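Local coordinates for protein phospholethanolamine N-methyltransferase 2 (Haemonchus contortus, PDB 4KRI) that probably catalyses the later S-adenosylmethionine-dependent N-methylations of phosphomonomethylethanolamine on the route to phosphocholine, at residues D56-L61 and D65-N70; H15-G20 and T160-P165. One frame throughout, in Å; residues are numbered along the deposited sequence.

Contact 1: D56-L61 and D65-N70; sequences DSLKNL and DALIVN
The CD1 methyl of L67 is where the two segments meet, and two leucines reach it: L58 of the 3-10 segment that ends at N60, and L61 just after it. L58 comes closest, its CD2 lying 4.1 Å from L67 CD1; CD2 of L61 follows at 4.4 Å from the same L67 CD1. Between themselves these two leucines are just as close, L58 CD2 to L61 CD2 being 4.0 Å, which gives a triangle of methyls with near-equal sides. L61 follows three residues after L58, and the backbone bond from L61 N to L58 O (3.1 Å) keeps both side chains on the same side. On the strand, L67 swings CG opposite its own amide nitrogen (chi1 175°), which extends the branch out from the sheet toward L58 and L61.

This tight part is small. The chains stay well apart, with L61 CA and L67 CA 9.4 Å from each other, and only about 88 Å² is buried in all. The other side of the 3-10 segment is loose: D56, K59 and N60 lie on the exposed side, where K59 and N60 touch a crystal neighbour, and L61 itself is only partly buried.

Other elements complete the packing around the leucines. Helix 80-93 brings F86 and A89 against L58 and A90 and S93 against L67, while L100 of strand 98-105 also touches L67. Strand 64-70 runs parallel to its neighbours 25-29 and 98-105 in the N-terminal domain, and its A66 and I68 pack on L14 and I11 of helix 5-18.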
loop_
_atom_site.group_PDB
_atom_site.type_symbol
_atom_site.label_atom_id
_atom_site.label_comp_id
_atom_site.label_asym_id
_atom_site.label_seq_id
_atom_site.Cartn_x
_atom_site.Cartn_y
_atom_site.Cartn_z
ATOM N N ASP A 56 -1.872 29.709 -11.466
ATOM C CA ASP A 56 -1.349 31.022 -11.100
ATOM C C ASP A 56 -2.287 31.778 -10.156
ATOM O O ASP A 56 -1.854 32.664 -9.415
ATOM C CB ASP A 56 -1.000 31.843 -12.341
ATOM C CG ASP A 56 0.300 31.394 -12.977
ATOM O OD1 ASP A 56 1.356 31.962 -12.622
ATOM O OD2 ASP A 56 0.273 30.464 -13.812
ATOM N N SER A 57 -3.563 31.401 -10.156
ATOM C CA SER A 57 -4.521 32.004 -9.236
ATOM C C SER A 57 -4.335 31.491 -7.802
ATOM O O SER A 57 -4.958 31.999 -6.879
ATOM C CB SER A 57 -5.955 31.766 -9.708
ATOM O OG SER A 57 -6.147 32.221 -11.031
ATOM N N LEU A 58 -3.464 30.508 -7.604
ATOM C CA LEU A 58 -3.210 30.024 -6.236
ATOM C C LEU A 58 -2.547 31.099 -5.380
ATOM O O LEU A 58 -2.535 31.000 -4.147
ATOM C CB LEU A 58 -2.352 28.754 -6.232
ATOM C CG LEU A 58 -3.006 27.447 -6.682
ATOM C CD1 LEU A 58 -1.938 26.366 -6.789
ATOM C CD2 LEU A 58 -4.076 27.008 -5.694
ATOM N N LYS A 59 -1.995 32.121 -6.031
ATOM C CA LYS A 59 -1.384 33.247 -5.333
ATOM C C LYS A 59 -2.423 34.022 -4.520
ATOM O O LYS A 59 -2.067 34.826 -3.647
ATOM C CB LYS A 59 -0.721 34.207 -6.334
ATOM C CG LYS A 59 -1.719 35.156 -7.010
ATOM C CD LYS A 59 -1.029 36.256 -7.821
ATOM C CE LYS A 59 -2.032 37.344 -8.212
ATOM N NZ LYS A 59 -1.512 38.267 -9.258
ATOM N N ASN A 60 -3.702 33.787 -4.820
ATOM C CA ASN A 60 -4.796 34.528 -4.202
ATOM C C ASN A 60 -5.397 33.749 -3.044
ATOM O O ASN A 60 -6.296 34.237 -2.339
ATOM C CB ASN A 60 -5.869 34.828 -5.245
ATOM C CG ASN A 60 -5.357 35.741 -6.347
ATOM O OD1 ASN A 60 -4.553 36.637 -6.082
ATOM N ND2 ASN A 60 -5.815 35.523 -7.580
ATOM N N LEU A 61 -4.887 32.541 -2.855
ATOM C CA LEU A 61 -5.343 31.670 -1.777
ATOM C C LEU A 61 -4.316 31.578 -0.651
ATOM O O LEU A 61 -3.109 31.486 -0.903
ATOM C CB LEU A 61 -5.638 30.274 -2.326
ATOM C CG LEU A 61 -7.047 29.980 -2.864
ATOM C CD1 LEU A 61 -7.575 31.076 -3.741
ATOM C CD2 LEU A 61 -7.048 28.676 -3.634
ATOM N N ASP A 65 -7.375 25.322 5.074
ATOM C CA ASP A 65 -7.355 24.048 5.788
ATOM C C ASP A 65 -7.308 22.867 4.828
ATOM O O ASP A 65 -6.844 21.791 5.183
ATOM C CB ASP A 65 -8.574 23.958 6.701
ATOM C CG ASP A 65 -8.613 25.091 7.704
ATOM O OD1 ASP A 65 -7.797 25.062 8.662
ATOM O OD2 ASP A 65 -9.435 26.022 7.528
ATOM N N ALA A 66 -7.795 23.058 3.609
ATOM C CA ALA A 66 -7.749 22.009 2.604
ATOM C C ALA A 66 -7.711 22.656 1.246
ATOM O O ALA A 66 -8.352 23.680 1.013
ATOM C CB ALA A 66 -8.967 21.085 2.704
ATOM N N LEU A 67 -6.941 22.042 0.360
ATOM C CA LEU A 67 -6.874 22.447 -1.024
ATOM C C LEU A 67 -7.190 21.211 -1.845
ATOM O O LEU A 67 -6.502 20.189 -1.730
ATOM C CB LEU A 67 -5.454 22.912 -1.340
ATOM C CG LEU A 67 -5.186 23.259 -2.804
ATOM C CD1 LEU A 67 -6.092 24.391 -3.288
ATOM C CD2 LEU A 67 -3.728 23.628 -2.964
ATOM N N ILE A 68 -8.237 21.295 -2.659
ATOM C CA ILE A 68 -8.638 20.182 -3.509
ATOM C C ILE A 68 -8.296 20.538 -4.941
ATOM O O ILE A 68 -8.759 21.550 -5.453
ATOM C CB ILE A 68 -10.151 19.937 -3.395
ATOM C CG1 ILE A 68 -10.520 19.701 -1.923
ATOM C CG2 ILE A 68 -10.566 18.747 -4.240
ATOM C CD1 ILE A 68 -12.002 19.722 -1.662
ATOM N N VAL A 69 -7.470 19.715 -5.583
ATOM C CA VAL A 69 -7.008 20.010 -6.930
ATOM C C VAL A 69 -7.491 18.888 -7.824
ATOM O O VAL A 69 -7.097 17.734 -7.653
ATOM C CB VAL A 69 -5.471 20.110 -6.990
ATOM C CG1 VAL A 69 -4.994 20.424 -8.412
ATOM C CG2 VAL A 69 -4.986 21.189 -6.042
ATOM N N ASN A 70 -8.347 19.221 -8.780
ATOM C CA ASN A 70 -9.046 18.192 -9.533
ATOM C C ASN A 70 -8.843 18.323 -11.046
ATOM O O ASN A 70 -9.343 19.259 -11.666
ATOM C CB ASN A 70 -10.544 18.250 -9.201
ATOM C CG ASN A 70 -11.314 17.092 -9.794
ATOM O OD1 ASN A 70 -10.777 15.991 -9.944
ATOM N ND2 ASN A 70 -12.571 17.324 -10.129
#

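Contact 2: H15-G20 and T160-P165; sequences HHVIKG and TLMKKP
V17, near the end of helix 5-18, packs on T160 and M162 in a helix-on-sheet contact of the N-terminal domain; strand 156-166 pairs antiparallel with 98-105 and 132-143. T160 and M162, two residues apart, offer the same strand face, and each takes one branch of the valine. With V17 CG1 anti to its amide nitrogen (chi1 -176°), that methyl meets M162 while the other branch goes to T160, where V17 CG2 is a close 3.5 Å from T160 CG2. M162 leaves the strand extended, then bends abruptly at the sulfur: CE nearly eclipses CB (chi3 3°), an unusual methionine conformation, and lands 3.7 Å from V17 CG1.

T160 turns its methyl to the valine and its hydroxyl to a water. That water lies 2.7 Å from T160 OG1 and 2.9 Å from H16 ND1, a polar bridge beside the apolar patch. The H16 ring also stands edge-to-face with Y283, which lies in the range of the methyltransferase family.

Just past the helix, K19 leaves helical geometry with positive phi, and its carbonyl swings back to H15. The ring's ND1 donates to K19 O at 2.8 Å, nearly straight (164°) and close to the imidazole plane.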
loop_
_atom_site.group_PDB
_atom_site.type_symbol
_atom_site.label_atom_id
_atom_site.label_comp_id
_atom_site.label_asym_id
_atom_site.label_seq_id
_atom_site.Cartn_x
_atom_site.Cartn_y
_atom_site.Cartn_z
ATOM N N HIS A 15 -11.761 13.624 4.643
ATOM C CA HIS A 15 -12.196 13.206 5.978
ATOM C C HIS A 15 -11.424 12.032 6.590
ATOM O O HIS A 15 -11.517 11.800 7.792
ATOM C CB HIS A 15 -13.708 12.985 6.008
ATOM C CG HIS A 15 -14.477 14.268 5.995
ATOM N ND1 HIS A 15 -14.685 15.020 7.133
ATOM C CD2 HIS A 15 -15.034 14.970 4.975
ATOM C CE1 HIS A 15 -15.356 16.116 6.816
ATOM N NE2 HIS A 15 -15.583 16.106 5.516
ATOM N N HIS A 16 -10.635 11.317 5.792
ATOM C CA HIS A 16 -9.724 10.327 6.376
ATOM C C HIS A 16 -8.727 11.002 7.310
ATOM O O HIS A 16 -8.299 10.415 8.316
ATOM C CB HIS A 16 -8.956 9.572 5.298
ATOM C CG HIS A 16 -9.813 8.676 4.467
ATOM N ND1 HIS A 16 -9.459 8.275 3.196
ATOM C CD2 HIS A 16 -11.015 8.105 4.724
ATOM C CE1 HIS A 16 -10.407 7.495 2.708
ATOM N NE2 HIS A 16 -11.360 7.371 3.614
ATOM N N VAL A 17 -8.337 12.223 6.949
ATOM C CA VAL A 17 -7.364 12.984 7.718
ATOM C C VAL A 17 -8.027 13.865 8.766
ATOM O O VAL A 17 -7.612 13.864 9.929
ATOM C CB VAL A 17 -6.497 13.873 6.814
ATOM C CG1 VAL A 17 -5.427 14.575 7.635
ATOM C CG2 VAL A 17 -5.866 13.047 5.730
ATOM N N ILE A 18 -9.055 14.615 8.378
ATOM C CA ILE A 18 -9.647 15.579 9.311
ATOM C C ILE A 18 -10.812 15.018 10.136
ATOM O O ILE A 18 -11.328 15.697 11.029
ATOM C CB ILE A 18 -10.038 16.915 8.630
ATOM C CG1 ILE A 18 -11.222 16.716 7.686
ATOM C CG2 ILE A 18 -8.844 17.490 7.877
ATOM C CD1 ILE A 18 -11.789 18.028 7.121
ATOM N N LYS A 19 -11.206 13.783 9.842
ATOM C CA LYS A 19 -12.190 13.077 10.664
ATOM C C LYS A 19 -13.551 13.782 10.699
ATOM O O LYS A 19 -14.165 13.999 9.658
ATOM C CB LYS A 19 -11.648 12.862 12.083
ATOM C CG LYS A 19 -10.305 12.141 12.122
ATOM C CD LYS A 19 -10.482 10.644 11.984
ATOM C CE LYS A 19 -9.155 9.908 12.142
ATOM N NZ LYS A 19 -8.374 9.882 10.874
ATOM N N GLY A 20 -14.021 14.129 11.893
ATOM C CA GLY A 20 -15.339 14.741 12.020
ATOM C C GLY A 20 -15.352 16.245 11.812
ATOM O O GLY A 20 -16.417 16.862 11.846
ATOM N N THR A 160 -3.521 11.938 -1.110
ATOM C CA THR A 160 -3.854 12.663 0.112
ATOM C C THR A 160 -2.527 12.994 0.770
ATOM O O THR A 160 -1.792 12.085 1.138
ATOM C CB THR A 160 -4.671 11.775 1.082
ATOM O OG1 THR A 160 -5.924 11.417 0.473
ATOM C CG2 THR A 160 -4.973 12.537 2.368
ATOM N N LEU A 161 -2.222 14.286 0.912
ATOM C CA LEU A 161 -0.939 14.736 1.478
ATOM C C LEU A 161 -1.207 15.818 2.513
ATOM O O LEU A 161 -2.229 16.494 2.445
ATOM C CB LEU A 161 -0.065 15.321 0.360
ATOM C CG LEU A 161 0.168 14.455 -0.882
ATOM C CD1 LEU A 161 0.791 15.287 -2.006
ATOM C CD2 LEU A 161 1.054 13.273 -0.550
ATOM N N MET A 162 -0.296 15.991 3.470
ATOM C CA MET A 162 -0.485 17.005 4.505
ATOM C C MET A 162 0.743 17.900 4.596
ATOM O O MET A 162 1.874 17.407 4.577
ATOM C CB MET A 162 -0.735 16.312 5.855
ATOM C CG MET A 162 -1.046 17.255 7.007
ATOM S SD MET A 162 -1.796 16.412 8.432
ATOM C CE MET A 162 -1.765 14.707 7.844
ATOM N N LYS A 163 0.535 19.210 4.705
ATOM C CA LYS A 163 1.658 20.138 4.845
ATOM C C LYS A 163 2.266 20.027 6.237
ATOM O O LYS A 163 1.546 20.100 7.231
ATOM C CB LYS A 163 1.184 21.570 4.647
ATOM C CG LYS A 163 2.322 22.590 4.709
ATOM C CD LYS A 163 1.801 24.023 4.608
ATOM C CE LYS A 163 2.946 25.019 4.748
ATOM N NZ LYS A 163 2.517 26.430 4.520
ATOM N N LYS A 164 3.586 19.864 6.308
ATOM C CA LYS A 164 4.287 19.705 7.591
ATOM C C LYS A 164 5.582 20.510 7.598
ATOM O O LYS A 164 6.130 20.836 6.537
ATOM C CB LYS A 164 4.616 18.229 7.845
ATOM C CG LYS A 164 3.412 17.340 8.037
ATOM C CD LYS A 164 2.671 17.686 9.322
ATOM C CE LYS A 164 1.548 16.681 9.581
ATOM N NZ LYS A 164 0.762 17.013 10.804
ATOM N N PRO A 165 6.062 20.862 8.799
ATOM C CA PRO A 165 7.368 21.521 8.929
ATOM C C PRO A 165 8.499 20.490 8.912
ATOM O O PRO A 165 8.318 19.379 9.427
ATOM C CB PRO A 165 7.278 22.185 10.305
ATOM C CG PRO A 165 6.393 21.255 11.095
ATOM C CD PRO A 165 5.350 20.779 10.089
HETATM O O HOH W 1 -7.386 10.025 2.259
#

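In the fold
Both contacts belong to the N-terminal domain and bring elements against opposite faces of its sheet. Strand 98-105 lies at both, and its V99 touches V17 of contact 2. Helix 5-18 joins them too, since it packs on strand 64-70 from the face away from the leucines. Contact 1 is the more buried and purely aliphatic, though it lies at the domain's outer end, its centre about 28 Å from the centre of the chain. Contact 2, its centre about 18 Å from the centre of the chain, is partly buried and mixes methyl packing with a water bridge. Nearest atoms of the two contacts are about 5 Å apart.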